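Side-chain contacts in 16S rRNA methyltransferase (Streptomyces sp. DSM 40477, PDB 3MQ2), which methylates the N1 position of adenine 1408 in 16S rRNA with S-adenosyl-L-methionine, conferring resistance to aminoglycosides such as kanamycin and apramycin: residues E121-R124 with G125-A128; L140-H143 with A144-P147; R182-E185 with P186-A190. All blocks are in the same frame, centred on the assembly; numbering follows the deposited sequence. Where two conformers were deposited one is given.

Interaction 1. Residues E121-R124 with G125-A128; sequences EMLR and GMAA
Met126 packs back against the residues three and four places earlier on helix 121-128. The apolar contacts run through its methyl end. CE lies 4.1 Å from CG of Met122, and CD2 of Leu123 is equally near to it. Both pairs meet at a slant. The Met126 chain bends at its last torsion (chi3 -71°), which carries CE back toward the preceding turn. Its CG rests 3.7 Å from the carbonyl O of Met122. Met122 takes another course. Its CG stands anti to the backbone N (chi1 -169°), and its sulfur end runs away from residues 125-128, toward Ala90 and Glu91 and close to the bound S-adenosyl-L-homocysteine.

The polar contacts are those of the backbone. Gly125, Met126, Ala127 and Ala128 each donate N-H to the carbonyl four residues back. The bond from Ala127 N to Leu123 O is 2.9 Å long, and CB of Ala127 sits 3.4 Å from the same oxygen. Leu123 O also accepts from the indole NE1 of Trp176, so two donors hold this one carbonyl. The charged ends look outward: Arg124 NH2 hydrogen-bonds to Glu173 O, and Glu121 OE1 to Ser119 OG.

Met126 is buried and also meets Leu102 and Val104 of strand 99-105. The arrangement is that of an amphipathic alpha helix packed on the central sheet of a Rossmann-like methyltransferase.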
ATOM      1  N   GLU A 121      -9.389  12.515  -6.300  1.00 17.43           N
ATOM      2  CA  GLU A 121     -10.357  11.798  -5.474  0.63 18.38           C
ATOM      3  C   GLU A 121      -9.786  10.582  -4.750  1.00 13.48           C
ATOM      4  O   GLU A 121     -10.032  10.391  -3.565  1.00 14.22           O
ATOM      5  CB  GLU A 121     -11.592  11.401  -6.286  0.63 23.50           C
ATOM      6  CG  GLU A 121     -12.498  12.573  -6.618  0.63 31.16           C
ATOM      7  CD  GLU A 121     -12.670  12.777  -8.109  0.63 41.43           C
ATOM      8  OE1 GLU A 121     -12.270  11.883  -8.882  0.63 47.32           O
ATOM      9  OE2 GLU A 121     -13.205  13.833  -8.508  0.63 43.28           O
ATOM     10  N   MET A 122      -9.032   9.753  -5.455  1.00 13.63           N
ATOM     11  CA  MET A 122      -8.521   8.564  -4.783  1.00 12.55           C
ATOM     12  C   MET A 122      -7.488   8.914  -3.717  1.00 11.48           C
ATOM     13  O   MET A 122      -7.506   8.345  -2.628  1.00 13.03           O
ATOM     14  CB  MET A 122      -7.943   7.548  -5.754  1.00 10.40           C
ATOM     15  CG  MET A 122      -7.659   6.220  -5.052  1.00 15.82           C
ATOM     16  SD  MET A 122      -7.100   4.946  -6.177  1.00 19.67           S
ATOM     17  CE  MET A 122      -8.628   4.483  -6.953  1.00 13.93           C
ATOM     18  N   LEU A 123      -6.577   9.827  -4.038  1.00 10.05           N
ATOM     19  CA  LEU A 123      -5.582  10.268  -3.051  1.00 11.02           C
ATOM     20  C   LEU A 123      -6.269  10.849  -1.818  1.00 12.11           C
ATOM     21  O   LEU A 123      -5.860  10.603  -0.679  1.00 10.51           O
ATOM     22  CB  LEU A 123      -4.616  11.290  -3.660  1.00 12.01           C
ATOM     23  CG  LEU A 123      -3.615  10.709  -4.659  1.00 12.45           C
ATOM     24  CD1 LEU A 123      -2.921  11.815  -5.463  1.00 14.04           C
ATOM     25  CD2 LEU A 123      -2.598   9.871  -3.895  1.00 10.77           C
ATOM     26  N   ARG A 124      -7.329  11.615  -2.044  1.00 12.19           N
ATOM     27  CA  ARG A 124      -8.080  12.183  -0.925  1.00 12.71           C
ATOM     28  C   ARG A 124      -8.759  11.116  -0.085  1.00 12.18           C
ATOM     29  O   ARG A 124      -8.848  11.248   1.137  1.00 12.15           O
ATOM     30  CB  ARG A 124      -9.112  13.199  -1.425  1.00 11.80           C
ATOM     31  CG  ARG A 124      -8.481  14.496  -1.895  1.00 12.62           C
ATOM     32  CD  ARG A 124      -9.539  15.536  -2.266  1.00 20.99           C
ATOM     33  NE  ARG A 124      -8.924  16.789  -2.697  1.00 18.87           N
ATOM     34  CZ  ARG A 124      -9.440  17.608  -3.606  1.00 26.26           C
ATOM     35  NH1 ARG A 124     -10.601  17.322  -4.180  1.00 25.78           N
ATOM     36  NH2 ARG A 124      -8.798  18.723  -3.934  1.00 31.31           N
ATOM     37  N   GLY A 125      -9.249  10.063  -0.735  1.00 11.13           N
ATOM     38  CA  GLY A 125      -9.906   8.984  -0.018  1.00 14.36           C
ATOM     39  C   GLY A 125      -8.920   8.231   0.859  1.00 11.94           C
ATOM     40  O   GLY A 125      -9.258   7.799   1.963  1.00 12.54           O
ATOM     41  N   MET A 126      -7.697   8.060   0.359  1.00 12.47           N
ATOM     42  CA  MET A 126      -6.667   7.385   1.132  1.00  9.51           C
ATOM     43  C   MET A 126      -6.201   8.285   2.271  1.00 13.19           C
ATOM     44  O   MET A 126      -5.986   7.815   3.390  1.00 12.52           O
ATOM     45  CB  MET A 126      -5.503   6.954   0.233  1.00  7.04           C
ATOM     46  CG  MET A 126      -5.838   5.692  -0.571  1.00 10.49           C
ATOM     47  SD  MET A 126      -4.417   5.013  -1.466  1.00 16.55           S
ATOM     48  CE  MET A 126      -4.232   6.275  -2.725  1.00 13.25           C
ATOM     49  N   ALA A 127      -6.070   9.577   1.993  1.00 10.91           N
ATOM     50  CA  ALA A 127      -5.679  10.516   3.036  1.00 10.95           C
ATOM     51  C   ALA A 127      -6.731  10.531   4.145  1.00 13.56           C
ATOM     52  O   ALA A 127      -6.410  10.747   5.307  1.00 12.23           O
ATOM     53  CB  ALA A 127      -5.471  11.923   2.467  1.00 10.27           C
ATOM     54  N   ALA A 128      -7.990  10.290   3.784  1.00 11.80           N
ATOM     55  CA  ALA A 128      -9.081  10.330   4.761  1.00 12.84           C
ATOM     56  C   ALA A 128      -8.882   9.375   5.938  1.00 14.40           C
ATOM     57  O   ALA A 128      -9.265   9.685   7.072  1.00 15.18           O
ATOM     58  CB  ALA A 128     -10.417  10.028   4.082  1.00 12.71           C
TER

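Interaction 2. Residues L140-H143 with A144-P147; sequences LNLH and AWRP
Leu142 and His143 meet Arg146 in a tight local turn just after strand 134-141, at the start of the loop leading to helix 160-173. The contact is largely buried and mixes backbone bonds with side-chain packing.

CG of Arg146 stands anti to the carbonyl carbon (chi1 -58°), which lays the straight chain back along Leu142 and His143. One guanidinium face lies on CB of Leu142, which is 3.5 Å from NH2. Farther back, CD of Arg146 sits over one face of the His143 ring, 4.3 Å from its centroid, as a CH-pi contact. The ring and guanidinium planes are 63° apart, so they do not stack. Glu157 and Asp205 form salt bridges with the guanidinium and probably offset its charge. Asp208 hydrogen-bonds to NE2 of His143. A water in the plane of the imidazole links ND1 of His143 to Arg146 O, at 2.7 Å from each.

Trp145 turns an edge to the chain: its CE3 is 3.5 Å from Leu142 O. CD1 of Leu140 approaches the far end of the indole, 4.4 Å from CH2.

Ala144 N bonds to Asn141 O, 3.1 Å away, and Arg146 N to His143 O. Asn141 OD1 accepts from His143 N at 2.9 Å. The result is an Asx turn at Asn141, running through a short 3-10 segment into a type I beta turn from His143 to Arg146.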
ATOM      1  N   LEU A 140       6.257   3.243  -7.274  1.00 10.02           N
ATOM      2  CA  LEU A 140       5.738   3.081  -8.626  1.00  8.42           C
ATOM      3  C   LEU A 140       6.540   2.034  -9.380  1.00 10.29           C
ATOM      4  O   LEU A 140       7.763   2.081  -9.399  1.00 12.52           O
ATOM      5  CB  LEU A 140       5.812   4.397  -9.392  1.00 10.26           C
ATOM      6  CG  LEU A 140       4.944   5.544  -8.899  1.00 11.98           C
ATOM      7  CD1 LEU A 140       5.159   6.757  -9.788  1.00 16.36           C
ATOM      8  CD2 LEU A 140       3.462   5.143  -8.869  1.00  9.00           C
ATOM      9  N   ASN A 141       5.835   1.086  -9.991  1.00  7.41           N
ATOM     10  CA  ASN A 141       6.462   0.143 -10.910  1.00  9.12           C
ATOM     11  C   ASN A 141       6.598   0.842 -12.251  1.00 10.88           C
ATOM     12  O   ASN A 141       5.602   1.078 -12.942  1.00  9.96           O
ATOM     13  CB  ASN A 141       5.579  -1.097 -11.052  1.00 11.53           C
ATOM     14  CG  ASN A 141       6.187  -2.154 -11.963  1.00 14.10           C
ATOM     15  OD1 ASN A 141       7.159  -1.903 -12.677  1.00 11.02           O
ATOM     16  ND2 ASN A 141       5.594  -3.350 -11.952  1.00 19.17           N
ATOM     17  N   LEU A 142       7.830   1.187 -12.614  1.00  9.87           N
ATOM     18  CA  LEU A 142       8.073   1.974 -13.810  1.00  8.18           C
ATOM     19  C   LEU A 142       7.762   1.186 -15.097  1.00 12.49           C
ATOM     20  O   LEU A 142       7.645   1.764 -16.175  1.00 10.84           O
ATOM     21  CB  LEU A 142       9.506   2.520 -13.792  1.00  9.96           C
ATOM     22  CG  LEU A 142       9.809   3.485 -12.642  1.00 15.80           C
ATOM     23  CD1 LEU A 142      11.313   3.696 -12.485  1.00 15.02           C
ATOM     24  CD2 LEU A 142       9.091   4.821 -12.835  1.00 16.69           C
ATOM     25  N   HIS A 143       7.563  -0.125 -14.973  1.00  9.13           N
ATOM     26  CA  HIS A 143       7.218  -0.916 -16.146  1.00  9.10           C
ATOM     27  C   HIS A 143       5.822  -0.601 -16.666  1.00 11.55           C
ATOM     28  O   HIS A 143       5.456  -1.018 -17.765  1.00  9.24           O
ATOM     29  CB  HIS A 143       7.426  -2.415 -15.890  1.00  9.42           C
ATOM     30  CG  HIS A 143       8.864  -2.775 -15.735  1.00 12.25           C
ATOM     31  ND1 HIS A 143       9.615  -3.305 -16.765  1.00 15.42           N
ATOM     32  CD2 HIS A 143       9.713  -2.624 -14.689  1.00 12.84           C
ATOM     33  CE1 HIS A 143      10.858  -3.485 -16.351  1.00 16.71           C
ATOM     34  NE2 HIS A 143      10.944  -3.068 -15.099  1.00 15.38           N
ATOM     35  N   ALA A 144       5.064   0.170 -15.892  1.00 11.67           N
ATOM     36  CA  ALA A 144       3.780   0.665 -16.363  1.00 10.54           C
ATOM     37  C   ALA A 144       3.995   1.617 -17.535  1.00 12.21           C
ATOM     38  O   ALA A 144       3.040   2.034 -18.185  1.00 11.35           O
ATOM     39  CB  ALA A 144       3.022   1.371 -15.222  1.00 10.44           C
ATOM     40  N   TRP A 145       5.254   1.969 -17.796  1.00 11.50           N
ATOM     41  CA  TRP A 145       5.584   2.849 -18.916  1.00 12.32           C
ATOM     42  C   TRP A 145       6.526   2.172 -19.904  1.00 11.57           C
ATOM     43  O   TRP A 145       7.124   2.835 -20.744  1.00 15.11           O
ATOM     44  CB  TRP A 145       6.233   4.148 -18.419  1.00 12.58           C
ATOM     45  CG  TRP A 145       5.295   5.065 -17.716  1.00 12.85           C
ATOM     46  CD1 TRP A 145       4.572   6.085 -18.278  1.00 15.16           C
ATOM     47  CD2 TRP A 145       4.961   5.062 -16.317  1.00 15.46           C
ATOM     48  NE1 TRP A 145       3.817   6.713 -17.317  1.00 12.73           N
ATOM     49  CE2 TRP A 145       4.034   6.107 -16.109  1.00 13.16           C
ATOM     50  CE3 TRP A 145       5.350   4.277 -15.227  1.00 11.70           C
ATOM     51  CZ2 TRP A 145       3.485   6.383 -14.851  1.00 12.97           C
ATOM     52  CZ3 TRP A 145       4.799   4.549 -13.979  1.00 11.02           C
ATOM     53  CH2 TRP A 145       3.887   5.602 -13.801  1.00 11.55           C
ATOM     54  N   ARG A 146       6.646   0.856 -19.806  1.00 11.95           N
ATOM     55  CA  ARG A 146       7.633   0.119 -20.589  1.00 12.59           C
ATOM     56  C   ARG A 146       7.016  -1.123 -21.228  1.00 12.63           C
ATOM     57  O   ARG A 146       7.414  -2.242 -20.928  1.00 15.45           O
ATOM     58  CB  ARG A 146       8.802  -0.271 -19.684  1.00 12.56           C
ATOM     59  CG  ARG A 146       9.479   0.934 -19.007  1.00 10.42           C
ATOM     60  CD  ARG A 146      10.600   0.503 -18.067  1.00 13.69           C
ATOM     61  NE  ARG A 146      11.153   1.633 -17.321  1.00 13.60           N
ATOM     62  CZ  ARG A 146      12.036   1.506 -16.336  1.00 16.88           C
ATOM     63  NH1 ARG A 146      12.466   0.301 -15.982  1.00 14.70           N
ATOM     64  NH2 ARG A 146      12.474   2.576 -15.687  1.00 16.84           N
ATOM     65  N   PRO A 147       6.040  -0.928 -22.128  1.00 12.86           N
ATOM     66  CA  PRO A 147       5.525   0.358 -22.607  1.00 14.00           C
ATOM     67  C   PRO A 147       4.302   0.819 -21.811  1.00 14.41           C
ATOM     68  O   PRO A 147       3.802   0.100 -20.945  1.00 13.86           O
ATOM     69  CB  PRO A 147       5.109   0.024 -24.036  1.00 17.01           C
ATOM     70  CG  PRO A 147       4.546  -1.359 -23.893  1.00 17.53           C
ATOM     71  CD  PRO A 147       5.432  -2.055 -22.864  1.00 17.18           C
TER
HETATM   72  O   HOH W   1       8.589  -3.899 -19.220  1.00 19.76           O

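Interaction 3. Residues R182-E185 with P186-A190; sequences RYLE and PEEVA
The flat groups that meet across the turn are the carboxylates of Glu185 and Glu188, and their planes are turned 48° apart. Glu188 uses OE2 in its anti lone-pair direction, away from OE1, to accept from the backbone N of Glu185 at 2.8 Å. The same oxygen lies 3.4 Å from CA of Leu184 and 3.8 Å from its CD2, where the two side chains cross at about a right angle. The Glu188 chain is extended beyond CG, which carries OE2 back to the backbone N of Glu185. The Tyr183 ring takes its stacking partner, Phe207, from outside the turn.

The Glu185 chain folds at chi2 (-80°), which sets OE1 beside CD of Pro186. Water donates to this OE1 and to OE1 of Glu187, bridging two acids whose OE1 atoms are 4.4 Å apart. Arg206 forms a salt bridge with Glu185 OE1, so the repulsion between the two acids is probably eased.

The carbonyl O of Glu185 takes a straight bond from Val189 N, 3.0 Å long, and a weak one from Glu188 N. CG2 of Val189 sits 3.9 Å from CB of Leu184. Both side chains also touch Val209 of strand 209-216, so this apolar corner closes onto the sheet.

The axes of strand 182-184 and helix 186-190 lie at 76°. Glu185 occupies the N-cap position and Pro186 the first turn. The Glu188 carboxylate, three residues after the N-cap, takes the Glu185 backbone N-H, which is one half of a capping box at this strand-to-helix corner.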
ATOM      1  N   ARG A 182      12.789   9.091  -5.309  1.00 13.02           N
ATOM      2  CA  ARG A 182      14.054   8.470  -5.694  0.55 15.63           C
ATOM      3  C   ARG A 182      13.880   7.066  -6.258  1.00 13.65           C
ATOM      4  O   ARG A 182      12.937   6.364  -5.922  1.00 12.89           O
ATOM      5  CB  ARG A 182      15.004   8.434  -4.495  0.55 18.50           C
ATOM      6  CG  ARG A 182      14.491   7.617  -3.322  0.55 17.96           C
ATOM      7  CD  ARG A 182      15.488   7.628  -2.165  0.55 20.15           C
ATOM      8  NE  ARG A 182      15.676   8.968  -1.626  0.55 18.45           N
ATOM      9  CZ  ARG A 182      16.860   9.548  -1.444  0.55 28.61           C
ATOM     10  NH1 ARG A 182      17.979   8.906  -1.756  0.55 33.11           N
ATOM     11  NH2 ARG A 182      16.927  10.774  -0.945  0.55 32.82           N
ATOM     12  N   TYR A 183      14.809   6.669  -7.118  1.00 16.70           N
ATOM     13  CA  TYR A 183      14.819   5.315  -7.631  1.00 13.02           C
ATOM     14  C   TYR A 183      15.242   4.360  -6.521  1.00 13.30           C
ATOM     15  O   TYR A 183      16.089   4.699  -5.677  1.00 16.04           O
ATOM     16  CB  TYR A 183      15.809   5.196  -8.783  1.00 13.47           C
ATOM     17  CG  TYR A 183      15.407   5.876 -10.069  1.00 14.75           C
ATOM     18  CD1 TYR A 183      14.213   5.565 -10.708  1.00 14.16           C
ATOM     19  CD2 TYR A 183      16.249   6.807 -10.664  1.00 19.41           C
ATOM     20  CE1 TYR A 183      13.861   6.179 -11.901  1.00 13.37           C
ATOM     21  CE2 TYR A 183      15.910   7.420 -11.856  1.00 17.51           C
ATOM     22  CZ  TYR A 183      14.719   7.101 -12.474  1.00 16.88           C
ATOM     23  OH  TYR A 183      14.384   7.711 -13.658  1.00 20.55           O
ATOM     24  N   LEU A 184      14.639   3.174  -6.512  1.00 12.50           N
ATOM     25  CA  LEU A 184      15.044   2.111  -5.605  1.00  9.80           C
ATOM     26  C   LEU A 184      15.843   1.079  -6.379  1.00 15.20           C
ATOM     27  O   LEU A 184      15.436   0.663  -7.469  1.00 15.00           O
ATOM     28  CB  LEU A 184      13.822   1.421  -4.992  1.00 13.16           C
ATOM     29  CG  LEU A 184      12.950   2.222  -4.031  1.00 13.15           C
ATOM     30  CD1 LEU A 184      11.985   1.252  -3.379  1.00 13.38           C
ATOM     31  CD2 LEU A 184      13.797   2.938  -2.990  1.00 17.06           C
ATOM     32  N   GLU A 185      16.983   0.670  -5.825  1.00 11.82           N
ATOM     33  CA  GLU A 185      17.741  -0.445  -6.397  1.00 11.76           C
ATOM     34  C   GLU A 185      16.903  -1.710  -6.309  1.00 13.39           C
ATOM     35  O   GLU A 185      16.050  -1.827  -5.430  1.00 15.12           O
ATOM     36  CB  GLU A 185      19.021  -0.672  -5.600  1.00 17.75           C
ATOM     37  CG  GLU A 185      19.955   0.494  -5.598  1.00 16.55           C
ATOM     38  CD  GLU A 185      20.781   0.572  -6.864  1.00 19.68           C
ATOM     39  OE1 GLU A 185      20.653  -0.326  -7.719  1.00 15.70           O
ATOM     40  OE2 GLU A 185      21.561   1.536  -6.994  1.00 20.84           O
ATOM     41  N   PRO A 186      17.136  -2.662  -7.220  1.00 14.14           N
ATOM     42  CA  PRO A 186      16.399  -3.932  -7.194  1.00 14.23           C
ATOM     43  C   PRO A 186      16.500  -4.617  -5.836  1.00 16.52           C
ATOM     44  O   PRO A 186      15.532  -5.253  -5.403  1.00 16.08           O
ATOM     45  CB  PRO A 186      17.114  -4.762  -8.268  1.00 15.65           C
ATOM     46  CG  PRO A 186      17.574  -3.739  -9.243  1.00 17.02           C
ATOM     47  CD  PRO A 186      18.002  -2.556  -8.407  1.00 14.38           C
ATOM     48  N   GLU A 187      17.648  -4.495  -5.174  1.00 16.88           N
ATOM     49  CA  GLU A 187      17.807  -5.077  -3.845  1.00 16.58           C
ATOM     50  C   GLU A 187      16.915  -4.394  -2.803  1.00 18.83           C
ATOM     51  O   GLU A 187      16.451  -5.042  -1.860  1.00 20.44           O
ATOM     52  CB  GLU A 187      19.279  -5.077  -3.412  1.00 15.27           C
ATOM     53  CG  GLU A 187      20.153  -6.008  -4.235  1.00 22.04           C
ATOM     54  CD  GLU A 187      20.454  -5.458  -5.623  1.00 25.35           C
ATOM     55  OE1 GLU A 187      20.349  -4.227  -5.814  1.00 18.55           O
ATOM     56  OE2 GLU A 187      20.803  -6.259  -6.518  1.00 25.88           O
ATOM     57  N   GLU A 188      16.666  -3.099  -2.984  1.00 12.05           N
ATOM     58  CA  GLU A 188      15.799  -2.347  -2.073  1.00 13.33           C
ATOM     59  C   GLU A 188      14.340  -2.733  -2.282  1.00 19.84           C
ATOM     60  O   GLU A 188      13.573  -2.877  -1.325  1.00 20.21           O
ATOM     61  CB  GLU A 188      16.000  -0.833  -2.246  1.00 16.62           C
ATOM     62  CG  GLU A 188      17.358  -0.345  -1.739  1.00 24.69           C
ATOM     63  CD  GLU A 188      17.622   1.127  -2.017  1.00 37.22           C
ATOM     64  OE1 GLU A 188      18.088   1.832  -1.095  1.00 49.84           O
ATOM     65  OE2 GLU A 188      17.395   1.579  -3.158  1.00 23.83           O
ATOM     66  N   VAL A 189      13.966  -2.900  -3.543  1.00 13.95           N
ATOM     67  CA  VAL A 189      12.640  -3.414  -3.897  1.00 13.45           C
ATOM     68  C   VAL A 189      12.440  -4.791  -3.273  1.00 18.69           C
ATOM     69  O   VAL A 189      11.372  -5.095  -2.724  1.00 17.78           O
ATOM     70  CB  VAL A 189      12.473  -3.486  -5.422  1.00 12.74           C
ATOM     71  CG1 VAL A 189      11.108  -4.083  -5.795  1.00 14.60           C
ATOM     72  CG2 VAL A 189      12.592  -2.093  -6.008  1.00 13.43           C
ATOM     73  N   ALA A 190      13.481  -5.615  -3.334  1.00 17.84           N
ATOM     74  CA  ALA A 190      13.410  -6.964  -2.784  1.00 18.92           C
ATOM     75  C   ALA A 190      13.176  -6.946  -1.275  1.00 23.32           C
ATOM     76  O   ALA A 190      12.499  -7.826  -0.733  1.00 22.51           O
ATOM     77  CB  ALA A 190      14.677  -7.756  -3.129  1.00 19.74           C
TER
HETATM   78  O   HOH W   2      21.608  -2.968  -7.857  1.00 15.55           O

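Interaction 2 is the buried contact, interaction 1 is partly buried, and interaction 3 lies at the surface. Interactions 2 and 3 reach the same sheet: strands 134-141 and 176-184 lie on either side of strand 209-216. They touch directly, with Leu142 CD1 3.6 Å from Tyr183 CE1. Interaction 1 stands apart, on a helix; its centre is about 26 Å from that of interaction 3, on the opposite side of the chain's centre. The chemistry follows the setting. Methionine and leucine packing marks the helix, an arginine folded over Leu142 and His143, with acidic partners, marks the buried turn, and water-bridged acids mark the exposed helix start.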